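Local coordinates for kinesin-like protein (Caenorhabditis elegans, PDB 5X3E) that is a kinesin-6 motor protein, Zen4, whose motor domain, captured here in the apo state, probably couples ATP hydrolysis to movement along microtubules, at residues 105-108 with 109-112; 148-151 with 152-155; 394-397 with 398-402; 318-321 with 322-325; 266-269 with 270-274. All coordinates share one frame; numbering follows the deposited sequence.

Contact 1 (105-108 with 109-112); sequences ILNL and LKGQ
Asn107 O takes two N-H groups from the residues that follow it. The firmer bond comes from Gln112 N at 3.0 Å, with the donor well above the carbonyl plane; Lys110 N also reaches it, but only in a weak, bent bond. One residue on, Gly111 N bonds to Leu108 O at 3.0 Å, again from above the carbonyl plane. Together, the Gln112-to-Asn107 and Gly111-to-Leu108 bonds make a Schellman motif that ends helix 93-109, with Gly111 as the C-prime residue; its positive phi of 75° favours glycine. Behind this turn the regular helix bonding survives in Leu109 N to Ile105 O, a straight bond of 3.0 Å, and in Lys110 N to Leu106 O at 3.2 Å. Leu109 and Ile105 lie side by side and point the same way, the CD2 branch of Leu109 touching Ile105 CG2 at 3.6 Å. Lys110 folds back over the helix end, its CG 3.3 Å from Leu106 O, because CG stands beside the backbone N (chi1 -71°). Leu108 O has a second donor in the hydroxyl of Ser327, on strand 325-333, while the Leu108 and Leu109 side chains pack on Leu303 of strand 296-307.

Contact 2 (148-151 with 152-155); sequences VIFN and SINN
Ser152 folds its hydroxyl back onto the last turn of its helix, where OG donates to Val148 O at 2.7 Å. With OG beside the backbone N and anti to the carbonyl carbon (chi1 -56°), the group hangs over the preceding turn, and Val148 CG1 flanks it at 3.7 Å. Val148 O also receives a weak bond from Ser152 N, whose better acceptor is Ile149 O. That second carbonyl is shared: Ser152 N comes from above its plane, whereas Ile153 N, at 3.1 Å, arrives nearly in line with the C=O bond. Replacing Ser152 by an alanine would probably leave Val148 O with only the weak backbone donor here and rob Leu206 N, in a loop, of the oxygen it bonds to.

Ile153 is the first residue to leave helical angles, and its side chain stays against the turn it has just left. CB stands 3.8 Å from Ile149 O. From there CG2 comes to 3.3 Å of the same oxygen and meets Ile149 CG2 more loosely. CG1 lies 3.6 Å from Ile149 O, set between the backbone N and the carbonyl carbon (chi1 66°), and CD1 at the tip approaches Phe150 CD1 obliquely at 4.4 Å. Asn151 ND2 bonds to the backbone oxygens of Glu202 and Ile204. This end of helix 141-152 packs beside helix 93-109, met by Val148, Ile149 and Ile153, and against the sheet, where Phe150 and Ile153 rest on strand 213-225 and Ile149 and Ile153 on strand 296-307.

Contact 3 (394-397 with 398-402); sequences LFKN and YLEGN. With SO4 (sulfate ion), chain M.
The rings of Phe395 and Tyr398 meet obliquely through their CD1 atoms, 4.1 Å apart. Leu394 CG lies over one face of the Phe395 ring, offset toward its rim. Both rings pack on Leu115 of strand 114-119; Phe395 also reaches Cys330 and Val332 of strand 325-333. Helix 396-399 has Phe395 at its N-cap position, and the Phe395 carbonyl takes a straight bond from Leu399 N at 3.0 Å. A Schellman motif closes the helix after a single turn: Asn402 N donates to Asn397 O at 2.9 Å, Gly401 N to Tyr398 O at 2.8 Å, and Gly401 has the positive phi (92°) that calls for glycine.

On the outer side Lys396 and Glu400 cross, one turn apart. It is the lysine's methylenes that meet the carboxylate, CE lying 3.8 Å from Glu400 OE1, while NZ stays 5.0 Å from that oxygen. NZ instead makes a weak bond to a sulfate ion, which Arg387 and His248 also hold. A water joins Glu400 to Asn397, donating to Glu400 OE1 at 2.7 Å and accepting from Asn397 ND2. The Asn397 amide is further fixed by the backbone of Gln252 and Met254, through ND2 and OD1 respectively.

Contact 4 (318-321 with 322-325); sequences TMDS and SQII
An Asx turn starts a short 3-10 segment in the loop between strands 296-307 and 325-333, and Asp320 builds it. Its carboxylate oxygen OD2 accepts from Ser322 N at 3.1 Å, the bond that defines the turn, and from the Ser322 hydroxyl at 2.7 Å. Both donors come from the same face of the carboxylate: OG on the syn side, 32° out of plane, and the amide from higher above it. Two bonds from one residue thus fix how the Asp320 carboxylate is turned. With CG anti to the backbone N (chi1 -178°), beside its own carbonyl carbon, that carboxylate is carried forward to Ser322.

The backbone adds two 3-10 bonds, Gln323 N to Asp320 O at 3.1 Å and Ile324 N to Ser321 O at 3.0 Å, each donor standing above the carbonyl plane. Gln323 CG passes 3.5 Å from Asp320 OD1. Ile324 sets CG1 close to Ser321 O, at 3.2 Å, with CD1 4.2 Å from Ser321 CB. With an alanine in place of Ile324, the branches that bridge to the two adjoining strands are lost, and a gap is likely to open between this turn and Phe170 and Ile172.

Ser321 OG bonds to Glu171 of strand 169-172. Ile324 packs on that same strand and on Val304 and Ala306 of strand 296-307, so the turn is joined to both strands.

Contact 5 (266-269 with 270-274); sequences SSEE and ALEVF
Ala270 N donates to Ser266 O at 2.9 Å, the first of four successive backbone bonds by which 266-269 and 270-274 form the opening turns of helix 267-281. Leu271 N to Ser267 O, Glu272 N to Glu268 O and Val273 N to Glu269 O follow, all between 3.0 and 3.1 Å, with donors only moderately tilted from the carbonyl planes. The helix start is capped by a side chain: Ser266, at the N-cap, accepts from Glu269 N through OG at 3.0 Å in a nearly straight bond (162°).

Side-chain carbons of 270-274 lie mainly against carbonyl oxygens of 266-269; Leu271 CG, for instance, is 3.5 Å from Ser267 O.

The charged groups lie on the outer side. Glu268 bends at chi2 (60°), which brings OE2 to 3.8 Å from OE2 of Glu272, the two carboxylates turned 78° to each other. These like charges probably repel, though the salt bridge of Glu268 OE1 to Arg199 and the hydrogen bond of its OE2 with Thr197 probably offset this. Glu269 runs extended, and its OE1 makes salt bridges with Lys159 and Arg189.

Inward, Ser267 OG bonds to Asp147 of helix 141-152, whose Leu146 also meets Ser267, Ala270 and Leu271. Ala270 and Val273 rest on Val264 of strand 262-264, and the Phe274 ring packs against Tyr221 of strand 213-225 and meets Phe299 of strand 296-307 edge to face.

Contacts 1, 2 and 5 form a continuous chain of packing. Contact 1 meets contact 2 through Leu109 CD1 and Ile153 CG2 at 3.7 Å, and through Ile105 CD1 and Val148 CG1 at the same distance; contact 2 meets contact 5 through the Phe150 ring, whose CD2 lies 3.3 Å from Ser267 N. Contacts 3 and 4 do not touch this group: the nearest atoms of contacts 1 and 3 are about 7 Å apart, those of contacts 1 and 4 about 5 Å. Contacts 3 and 5 lie on opposite sides of the chain's centre, their own centres about 27 Å apart. The loop of contact 1 leads into strand 114-119, after which Gly120 to Thr127 fit a P-loop, presumably the nucleotide site.

Contact 1 (105-108 with 109-112)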
loop_
_atom_site.group_PDB
_atom_site.type_symbol
_atom_site.label_atom_id
_atom_site.label_comp_id
_atom_site.label_asym_id
_atom_site.label_seq_id
_atom_site.Cartn_x
_atom_site.Cartn_y
_atom_site.Cartn_z
ATOM N N ILE A 105 -2.720 -3.279 -10.253
ATOM C CA ILE A 105 -2.670 -2.145 -11.172
ATOM C C ILE A 105 -3.764 -2.262 -12.222
ATOM O O ILE A 105 -4.408 -1.270 -12.580
ATOM C CB ILE A 105 -1.284 -2.029 -11.820
ATOM C CG1 ILE A 105 -0.204 -1.825 -10.753
ATOM C CG2 ILE A 105 -1.288 -0.890 -12.819
ATOM C CD1 ILE A 105 1.216 -1.958 -11.299
ATOM N N LEU A 106 -4.004 -3.476 -12.724
ATOM C CA LEU A 106 -5.123 -3.673 -13.636
ATOM C C LEU A 106 -6.437 -3.287 -12.967
ATOM O O LEU A 106 -7.323 -2.706 -13.608
ATOM C CB LEU A 106 -5.158 -5.122 -14.124
ATOM C CG LEU A 106 -3.997 -5.538 -15.031
ATOM C CD1 LEU A 106 -4.041 -7.032 -15.326
ATOM C CD2 LEU A 106 -3.999 -4.728 -16.319
ATOM N N ASN A 107 -6.583 -3.605 -11.677
ATOM C CA ASN A 107 -7.739 -3.131 -10.922
ATOM C C ASN A 107 -7.815 -1.609 -10.933
ATOM O O ASN A 107 -8.869 -1.029 -11.221
ATOM C CB ASN A 107 -7.675 -3.650 -9.485
ATOM C CG ASN A 107 -8.511 -4.891 -9.278
ATOM O OD1 ASN A 107 -9.546 -5.071 -9.918
ATOM N ND2 ASN A 107 -8.066 -5.758 -8.378
ATOM N N LEU A 108 -6.690 -0.946 -10.638
ATOM C CA LEU A 108 -6.662 0.515 -10.597
ATOM C C LEU A 108 -7.138 1.122 -11.912
ATOM O O LEU A 108 -7.900 2.096 -11.913
ATOM C CB LEU A 108 -5.248 0.996 -10.272
ATOM C CG LEU A 108 -5.045 2.501 -10.083
ATOM C CD1 LEU A 108 -5.612 2.936 -8.752
ATOM C CD2 LEU A 108 -3.570 2.861 -10.177
ATOM N N LEU A 109 -6.688 0.569 -13.043
ATOM C CA LEU A 109 -7.106 1.090 -14.340
ATOM C C LEU A 109 -8.594 0.867 -14.570
ATOM O O LEU A 109 -9.227 1.631 -15.312
ATOM C CB LEU A 109 -6.285 0.456 -15.465
ATOM C CG LEU A 109 -4.912 1.047 -15.828
ATOM C CD1 LEU A 109 -4.896 2.557 -15.670
ATOM C CD2 LEU A 109 -3.805 0.451 -15.007
ATOM N N LYS A 110 -9.164 -0.171 -13.956
ATOM C CA LYS A 110 -10.588 -0.458 -14.042
ATOM C C LYS A 110 -11.418 0.369 -13.067
ATOM O O LYS A 110 -12.627 0.141 -12.955
ATOM C CB LYS A 110 -10.840 -1.944 -13.771
ATOM C CG LYS A 110 -10.397 -2.893 -14.860
ATOM C CD LYS A 110 -10.435 -4.330 -14.344
ATOM C CE LYS A 110 -11.733 -4.632 -13.597
ATOM N NZ LYS A 110 -11.906 -6.088 -13.329
ATOM N N GLY A 111 -10.806 1.316 -12.357
ATOM C CA GLY A 111 -11.550 2.109 -11.400
ATOM C C GLY A 111 -11.890 1.399 -10.113
ATOM O O GLY A 111 -12.828 1.807 -9.419
ATOM N N GLN A 112 -11.154 0.349 -9.766
ATOM C CA GLN A 112 -11.374 -0.411 -8.546
ATOM C C GLN A 112 -10.170 -0.273 -7.625
ATOM O O GLN A 112 -9.083 0.130 -8.045
ATOM C CB GLN A 112 -11.639 -1.887 -8.857
ATOM C CG GLN A 112 -12.931 -2.125 -9.616
ATOM C CD GLN A 112 -13.156 -3.590 -9.925
ATOM O OE1 GLN A 112 -12.420 -4.455 -9.448
ATOM N NE2 GLN A 112 -14.176 -3.878 -10.727
#

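Contact 2 (148-151 with 152-155)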
loop_
_atom_site.group_PDB
_atom_site.type_symbol
_atom_site.label_atom_id
_atom_site.label_comp_id
_atom_site.label_asym_id
_atom_site.label_seq_id
_atom_site.Cartn_x
_atom_site.Cartn_y
_atom_site.Cartn_z
ATOM N N VAL A 148 4.924 1.285 -13.605
ATOM C CA VAL A 148 3.949 0.646 -14.479
ATOM C C VAL A 148 2.673 1.475 -14.576
ATOM O O VAL A 148 2.071 1.577 -15.655
ATOM C CB VAL A 148 3.678 -0.785 -13.991
ATOM C CG1 VAL A 148 2.500 -1.381 -14.719
ATOM C CG2 VAL A 148 4.922 -1.636 -14.198
ATOM N N ILE A 149 2.224 2.056 -13.456
ATOM C CA ILE A 149 1.054 2.934 -13.489
ATOM C C ILE A 149 1.266 4.058 -14.494
ATOM O O ILE A 149 0.456 4.261 -15.407
ATOM C CB ILE A 149 0.737 3.486 -12.084
ATOM C CG1 ILE A 149 0.117 2.402 -11.200
ATOM C CG2 ILE A 149 -0.204 4.691 -12.163
ATOM C CD1 ILE A 149 0.091 2.775 -9.735
ATOM N N PHE A 150 2.365 4.801 -14.349
ATOM C CA PHE A 150 2.608 5.921 -15.251
ATOM C C PHE A 150 2.861 5.460 -16.678
ATOM O O PHE A 150 2.573 6.203 -17.622
ATOM C CB PHE A 150 3.776 6.759 -14.740
ATOM C CG PHE A 150 3.395 7.698 -13.643
ATOM C CD1 PHE A 150 2.872 8.945 -13.939
ATOM C CD2 PHE A 150 3.530 7.330 -12.320
ATOM C CE1 PHE A 150 2.509 9.811 -12.935
ATOM C CE2 PHE A 150 3.168 8.192 -11.307
ATOM C CZ PHE A 150 2.657 9.436 -11.616
ATOM N N ASN A 151 3.393 4.248 -16.859
ATOM C CA ASN A 151 3.523 3.692 -18.202
ATOM C C ASN A 151 2.167 3.364 -18.815
ATOM O O ASN A 151 1.995 3.480 -20.033
ATOM C CB ASN A 151 4.390 2.433 -18.176
ATOM C CG ASN A 151 5.817 2.723 -17.779
ATOM O OD1 ASN A 151 6.259 3.872 -17.811
ATOM N ND2 ASN A 151 6.553 1.679 -17.406
ATOM N N SER A 152 1.194 2.962 -17.996
ATOM C CA SER A 152 -0.038 2.368 -18.495
ATOM C C SER A 152 -1.207 3.341 -18.617
ATOM O O SER A 152 -2.188 3.009 -19.293
ATOM C CB SER A 152 -0.457 1.205 -17.593
ATOM O OG SER A 152 0.586 0.256 -17.485
ATOM N N ILE A 153 -1.141 4.525 -17.997
ATOM C CA ILE A 153 -2.242 5.479 -18.094
ATOM C C ILE A 153 -2.029 6.361 -19.314
ATOM O O ILE A 153 -0.902 6.564 -19.779
ATOM C CB ILE A 153 -2.388 6.331 -16.815
ATOM C CG1 ILE A 153 -1.179 7.247 -16.626
ATOM C CG2 ILE A 153 -2.619 5.452 -15.596
ATOM C CD1 ILE A 153 -1.173 7.963 -15.296
ATOM N N ASN A 154 -3.132 6.869 -19.853
ATOM C CA ASN A 154 -3.123 7.851 -20.924
ATOM C C ASN A 154 -3.925 9.067 -20.484
ATOM O O ASN A 154 -4.585 9.059 -19.443
ATOM C CB ASN A 154 -3.701 7.274 -22.224
ATOM C CG ASN A 154 -3.029 5.983 -22.632
ATOM O OD1 ASN A 154 -1.801 5.895 -22.667
ATOM N ND2 ASN A 154 -3.831 4.965 -22.932
ATOM N N ASN A 155 -3.845 10.125 -21.289
ATOM C CA ASN A 155 -4.596 11.356 -21.041
ATOM C C ASN A 155 -4.289 11.919 -19.656
ATOM O O ASN A 155 -5.168 12.439 -18.967
ATOM C CB ASN A 155 -6.099 11.133 -21.207
ATOM C CG ASN A 155 -6.475 10.689 -22.605
ATOM O OD1 ASN A 155 -5.705 10.856 -23.550
ATOM N ND2 ASN A 155 -7.675 10.135 -22.745
#

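Contact 3 (394-397 with 398-402)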
loop_
_atom_site.group_PDB
_atom_site.type_symbol
_atom_site.label_atom_id
_atom_site.label_comp_id
_atom_site.label_asym_id
_atom_site.label_seq_id
_atom_site.Cartn_x
_atom_site.Cartn_y
_atom_site.Cartn_z
ATOM N N LEU A 394 -8.751 2.247 9.257
ATOM C CA LEU A 394 -8.424 2.927 8.007
ATOM C C LEU A 394 -8.724 2.070 6.780
ATOM O O LEU A 394 -9.003 2.610 5.703
ATOM C CB LEU A 394 -6.953 3.335 8.025
ATOM C CG LEU A 394 -6.388 4.076 6.818
ATOM C CD1 LEU A 394 -7.154 5.364 6.569
ATOM C CD2 LEU A 394 -4.911 4.354 7.033
ATOM N N PHE A 395 -8.706 0.744 6.920
ATOM C CA PHE A 395 -8.997 -0.153 5.808
ATOM C C PHE A 395 -10.328 -0.877 5.997
ATOM O O PHE A 395 -10.489 -2.027 5.576
ATOM C CB PHE A 395 -7.847 -1.141 5.616
ATOM C CG PHE A 395 -6.517 -0.472 5.438
ATOM C CD1 PHE A 395 -6.294 0.369 4.353
ATOM C CD2 PHE A 395 -5.502 -0.653 6.361
ATOM C CE1 PHE A 395 -5.079 1.012 4.189
ATOM C CE2 PHE A 395 -4.282 -0.017 6.202
ATOM C CZ PHE A 395 -4.072 0.820 5.117
ATOM N N LYS A 396 -11.291 -0.196 6.625
ATOM C CA LYS A 396 -12.612 -0.775 6.841
ATOM C C LYS A 396 -13.243 -1.237 5.531
ATOM O O LYS A 396 -13.779 -2.348 5.452
ATOM C CB LYS A 396 -13.507 0.238 7.555
ATOM C CG LYS A 396 -14.993 -0.044 7.430
ATOM C CD LYS A 396 -15.820 1.123 7.939
ATOM C CE LYS A 396 -17.058 1.346 7.085
ATOM N NZ LYS A 396 -17.740 2.631 7.403
ATOM N N ASN A 397 -13.187 -0.398 4.494
ATOM C CA ASN A 397 -13.828 -0.733 3.226
ATOM C C ASN A 397 -13.288 -2.041 2.661
ATOM O O ASN A 397 -14.058 -2.922 2.263
ATOM C CB ASN A 397 -13.635 0.412 2.229
ATOM C CG ASN A 397 -14.166 1.732 2.754
ATOM O OD1 ASN A 397 -13.431 2.712 2.867
ATOM N ND2 ASN A 397 -15.450 1.761 3.085
ATOM N N TYR A 398 -11.959 -2.182 2.618
ATOM C CA TYR A 398 -11.348 -3.412 2.123
ATOM C C TYR A 398 -11.744 -4.613 2.977
ATOM O O TYR A 398 -12.109 -5.672 2.455
ATOM C CB TYR A 398 -9.824 -3.261 2.089
ATOM C CG TYR A 398 -9.299 -2.214 1.133
ATOM C CD1 TYR A 398 -8.953 -0.947 1.586
ATOM C CD2 TYR A 398 -9.144 -2.490 -0.222
ATOM C CE1 TYR A 398 -8.468 0.018 0.718
ATOM C CE2 TYR A 398 -8.654 -1.531 -1.099
ATOM C CZ TYR A 398 -8.317 -0.281 -0.624
ATOM O OH TYR A 398 -7.832 0.675 -1.488
ATOM N N LEU A 399 -11.660 -4.474 4.300
ATOM C CA LEU A 399 -11.949 -5.595 5.185
ATOM C C LEU A 399 -13.428 -5.962 5.210
ATOM O O LEU A 399 -13.768 -7.073 5.635
ATOM C CB LEU A 399 -11.459 -5.277 6.591
ATOM C CG LEU A 399 -9.940 -5.156 6.626
ATOM C CD1 LEU A 399 -9.486 -4.403 7.846
ATOM C CD2 LEU A 399 -9.333 -6.544 6.603
ATOM N N GLU A 400 -14.312 -5.056 4.790
ATOM C CA GLU A 400 -15.710 -5.386 4.569
ATOM C C GLU A 400 -15.963 -5.851 3.143
ATOM O O GLU A 400 -17.117 -5.898 2.703
ATOM C CB GLU A 400 -16.602 -4.196 4.921
ATOM C CG GLU A 400 -16.769 -3.988 6.422
ATOM C CD GLU A 400 -17.699 -2.841 6.749
ATOM O OE1 GLU A 400 -18.045 -2.078 5.824
ATOM O OE2 GLU A 400 -18.093 -2.708 7.926
ATOM N N GLY A 401 -14.899 -6.188 2.422
ATOM C CA GLY A 401 -14.999 -6.857 1.147
ATOM C C GLY A 401 -15.051 -5.964 -0.066
ATOM O O GLY A 401 -15.480 -6.424 -1.129
ATOM N N ASN A 402 -14.672 -4.697 0.054
ATOM C CA ASN A 402 -14.694 -3.776 -1.075
ATOM C C ASN A 402 -13.272 -3.605 -1.589
ATOM O O ASN A 402 -12.406 -3.098 -0.870
ATOM C CB ASN A 402 -15.300 -2.423 -0.707
ATOM C CG ASN A 402 -15.498 -1.532 -1.924
ATOM O OD1 ASN A 402 -14.690 -0.643 -2.202
ATOM N ND2 ASN A 402 -16.572 -1.778 -2.665
HETATM S S SO4 M . -16.609 5.474 11.050
HETATM O O1 SO4 M . -15.774 6.589 10.607
HETATM O O2 SO4 M . -16.439 4.322 10.167
HETATM O O3 SO4 M . -16.235 5.119 12.417
HETATM O O4 SO4 M . -18.012 5.872 11.032
HETATM O O HOH W 1 -17.282 -0.607 3.730
#

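Contact 4 (318-321 with 322-325)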
loop_
_atom_site.group_PDB
_atom_site.type_symbol
_atom_site.label_atom_id
_atom_site.label_comp_id
_atom_site.label_asym_id
_atom_site.label_seq_id
_atom_site.Cartn_x
_atom_site.Cartn_y
_atom_site.Cartn_z
ATOM N N THR A 318 -14.160 17.183 -18.597
ATOM C CA THR A 318 -15.387 17.957 -18.499
ATOM C C THR A 318 -15.418 18.667 -17.148
ATOM O O THR A 318 -14.924 18.150 -16.141
ATOM C CB THR A 318 -16.609 17.049 -18.649
ATOM O OG1 THR A 318 -16.555 16.003 -17.674
ATOM C CG2 THR A 318 -16.629 16.424 -20.039
ATOM N N MET A 319 -16.012 19.860 -17.121
ATOM C CA MET A 319 -15.908 20.693 -15.929
ATOM C C MET A 319 -16.701 20.149 -14.748
ATOM O O MET A 319 -16.424 20.534 -13.607
ATOM C CB MET A 319 -16.366 22.116 -16.247
ATOM C CG MET A 319 -15.475 22.843 -17.245
ATOM S SD MET A 319 -13.764 22.947 -16.678
ATOM C CE MET A 319 -13.983 23.853 -15.146
ATOM N N ASP A 320 -17.641 19.236 -14.982
ATOM C CA ASP A 320 -18.509 18.719 -13.923
ATOM C C ASP A 320 -17.711 17.799 -13.004
ATOM O O ASP A 320 -17.442 16.643 -13.337
ATOM C CB ASP A 320 -19.703 17.996 -14.535
ATOM C CG ASP A 320 -20.679 17.479 -13.491
ATOM O OD1 ASP A 320 -21.610 16.735 -13.871
ATOM O OD2 ASP A 320 -20.518 17.813 -12.297
ATOM N N SER A 321 -17.336 18.321 -11.829
ATOM C CA SER A 321 -16.545 17.571 -10.855
ATOM C C SER A 321 -17.288 16.363 -10.295
ATOM O O SER A 321 -16.643 15.427 -9.811
ATOM C CB SER A 321 -16.101 18.485 -9.710
ATOM O OG SER A 321 -17.169 18.777 -8.827
ATOM N N SER A 322 -18.623 16.366 -10.323
ATOM C CA SER A 322 -19.363 15.202 -9.846
ATOM C C SER A 322 -19.120 13.983 -10.723
ATOM O O SER A 322 -19.425 12.859 -10.314
ATOM C CB SER A 322 -20.858 15.514 -9.785
ATOM O OG SER A 322 -21.414 15.599 -11.087
ATOM N N GLN A 323 -18.583 14.183 -11.921
ATOM C CA GLN A 323 -18.237 13.083 -12.803
ATOM C C GLN A 323 -16.921 12.415 -12.435
ATOM O O GLN A 323 -16.585 11.389 -13.033
ATOM C CB GLN A 323 -18.169 13.592 -14.241
ATOM C CG GLN A 323 -19.502 14.091 -14.758
ATOM C CD GLN A 323 -20.526 12.982 -14.830
ATOM O OE1 GLN A 323 -21.410 12.881 -13.982
ATOM N NE2 GLN A 323 -20.408 12.136 -15.849
ATOM N N ILE A 324 -16.190 12.954 -11.459
ATOM C CA ILE A 324 -14.875 12.428 -11.102
ATOM C C ILE A 324 -15.002 11.030 -10.508
ATOM O O ILE A 324 -15.855 10.775 -9.648
ATOM C CB ILE A 324 -14.170 13.381 -10.124
ATOM C CG1 ILE A 324 -13.742 14.664 -10.840
ATOM C CG2 ILE A 324 -12.983 12.695 -9.452
ATOM C CD1 ILE A 324 -12.977 15.632 -9.953
ATOM N N ILE A 325 -14.144 10.117 -10.963
ATOM C CA ILE A 325 -14.002 8.785 -10.387
ATOM C C ILE A 325 -12.576 8.648 -9.872
ATOM O O ILE A 325 -11.623 9.016 -10.568
ATOM C CB ILE A 325 -14.320 7.682 -11.414
ATOM C CG1 ILE A 325 -15.798 7.725 -11.799
ATOM C CG2 ILE A 325 -13.946 6.315 -10.861
ATOM C CD1 ILE A 325 -16.151 6.823 -12.961
#

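Contact 5 (266-269 with 270-274)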
loop_
_atom_site.group_PDB
_atom_site.type_symbol
_atom_site.label_atom_id
_atom_site.label_comp_id
_atom_site.label_asym_id
_atom_site.label_seq_id
_atom_site.Cartn_x
_atom_site.Cartn_y
_atom_site.Cartn_z
ATOM N N SER A 266 4.879 12.128 -12.639
ATOM C CA SER A 266 5.709 11.048 -13.150
ATOM C C SER A 266 6.088 10.103 -12.018
ATOM O O SER A 266 6.035 10.459 -10.836
ATOM C CB SER A 266 6.963 11.594 -13.843
ATOM O OG SER A 266 7.858 12.172 -12.909
ATOM N N SER A 267 6.470 8.882 -12.409
ATOM C CA SER A 267 7.007 7.910 -11.461
ATOM C C SER A 267 8.164 8.517 -10.687
ATOM O O SER A 267 8.295 8.321 -9.472
ATOM C CB SER A 267 7.461 6.655 -12.207
ATOM O OG SER A 267 7.791 5.615 -11.310
ATOM N N GLU A 268 9.004 9.276 -11.388
ATOM C CA GLU A 268 10.118 9.972 -10.760
ATOM C C GLU A 268 9.649 10.964 -9.704
ATOM O O GLU A 268 10.151 10.964 -8.576
ATOM C CB GLU A 268 10.925 10.685 -11.844
ATOM C CG GLU A 268 12.104 11.441 -11.314
ATOM C CD GLU A 268 13.080 10.557 -10.586
ATOM O OE1 GLU A 268 13.227 9.369 -10.948
ATOM O OE2 GLU A 268 13.713 11.058 -9.634
ATOM N N GLU A 269 8.673 11.806 -10.046
ATOM C CA GLU A 269 8.186 12.791 -9.086
ATOM C C GLU A 269 7.526 12.112 -7.891
ATOM O O GLU A 269 7.678 12.565 -6.749
ATOM C CB GLU A 269 7.227 13.763 -9.777
ATOM C CG GLU A 269 6.696 14.861 -8.885
ATOM C CD GLU A 269 6.102 16.012 -9.673
ATOM O OE1 GLU A 269 6.452 17.177 -9.380
ATOM O OE2 GLU A 269 5.294 15.752 -10.589
ATOM N N ALA A 270 6.798 11.018 -8.134
ATOM C CA ALA A 270 6.144 10.296 -7.047
ATOM C C ALA A 270 7.166 9.727 -6.077
ATOM O O ALA A 270 6.953 9.733 -4.859
ATOM C CB ALA A 270 5.263 9.179 -7.612
ATOM N N LEU A 271 8.280 9.220 -6.603
ATOM C CA LEU A 271 9.337 8.700 -5.748
ATOM C C LEU A 271 10.016 9.804 -4.954
ATOM O O LEU A 271 10.459 9.562 -3.826
ATOM C CB LEU A 271 10.363 7.947 -6.588
ATOM C CG LEU A 271 9.950 6.526 -6.957
ATOM C CD1 LEU A 271 10.883 5.951 -8.011
ATOM C CD2 LEU A 271 9.945 5.658 -5.710
ATOM N N GLU A 272 10.145 11.007 -5.529
ATOM C CA GLU A 272 10.678 12.132 -4.763
ATOM C C GLU A 272 9.784 12.453 -3.576
ATOM O O GLU A 272 10.273 12.761 -2.483
ATOM C CB GLU A 272 10.837 13.366 -5.653
ATOM C CG GLU A 272 11.955 13.272 -6.685
ATOM C CD GLU A 272 12.089 14.535 -7.527
ATOM O OE1 GLU A 272 11.369 15.519 -7.253
ATOM O OE2 GLU A 272 12.919 14.541 -8.462
ATOM N N VAL A 273 8.471 12.369 -3.770
ATOM C CA VAL A 273 7.541 12.593 -2.673
ATOM C C VAL A 273 7.654 11.472 -1.650
ATOM O O VAL A 273 7.673 11.722 -0.437
ATOM C CB VAL A 273 6.107 12.741 -3.218
ATOM C CG1 VAL A 273 5.098 12.757 -2.090
ATOM C CG2 VAL A 273 5.991 14.021 -4.020
ATOM N N PHE A 274 7.750 10.223 -2.117
ATOM C CA PHE A 274 7.903 9.099 -1.198
ATOM C C PHE A 274 9.145 9.261 -0.329
ATOM O O PHE A 274 9.104 9.000 0.879
ATOM C CB PHE A 274 7.949 7.783 -1.974
ATOM C CG PHE A 274 8.292 6.591 -1.122
ATOM C CD1 PHE A 274 7.310 5.943 -0.390
ATOM C CD2 PHE A 274 9.590 6.112 -1.063
ATOM C CE1 PHE A 274 7.619 4.843 0.392
ATOM C CE2 PHE A 274 9.903 5.014 -0.283
ATOM C CZ PHE A 274 8.918 4.379 0.444
#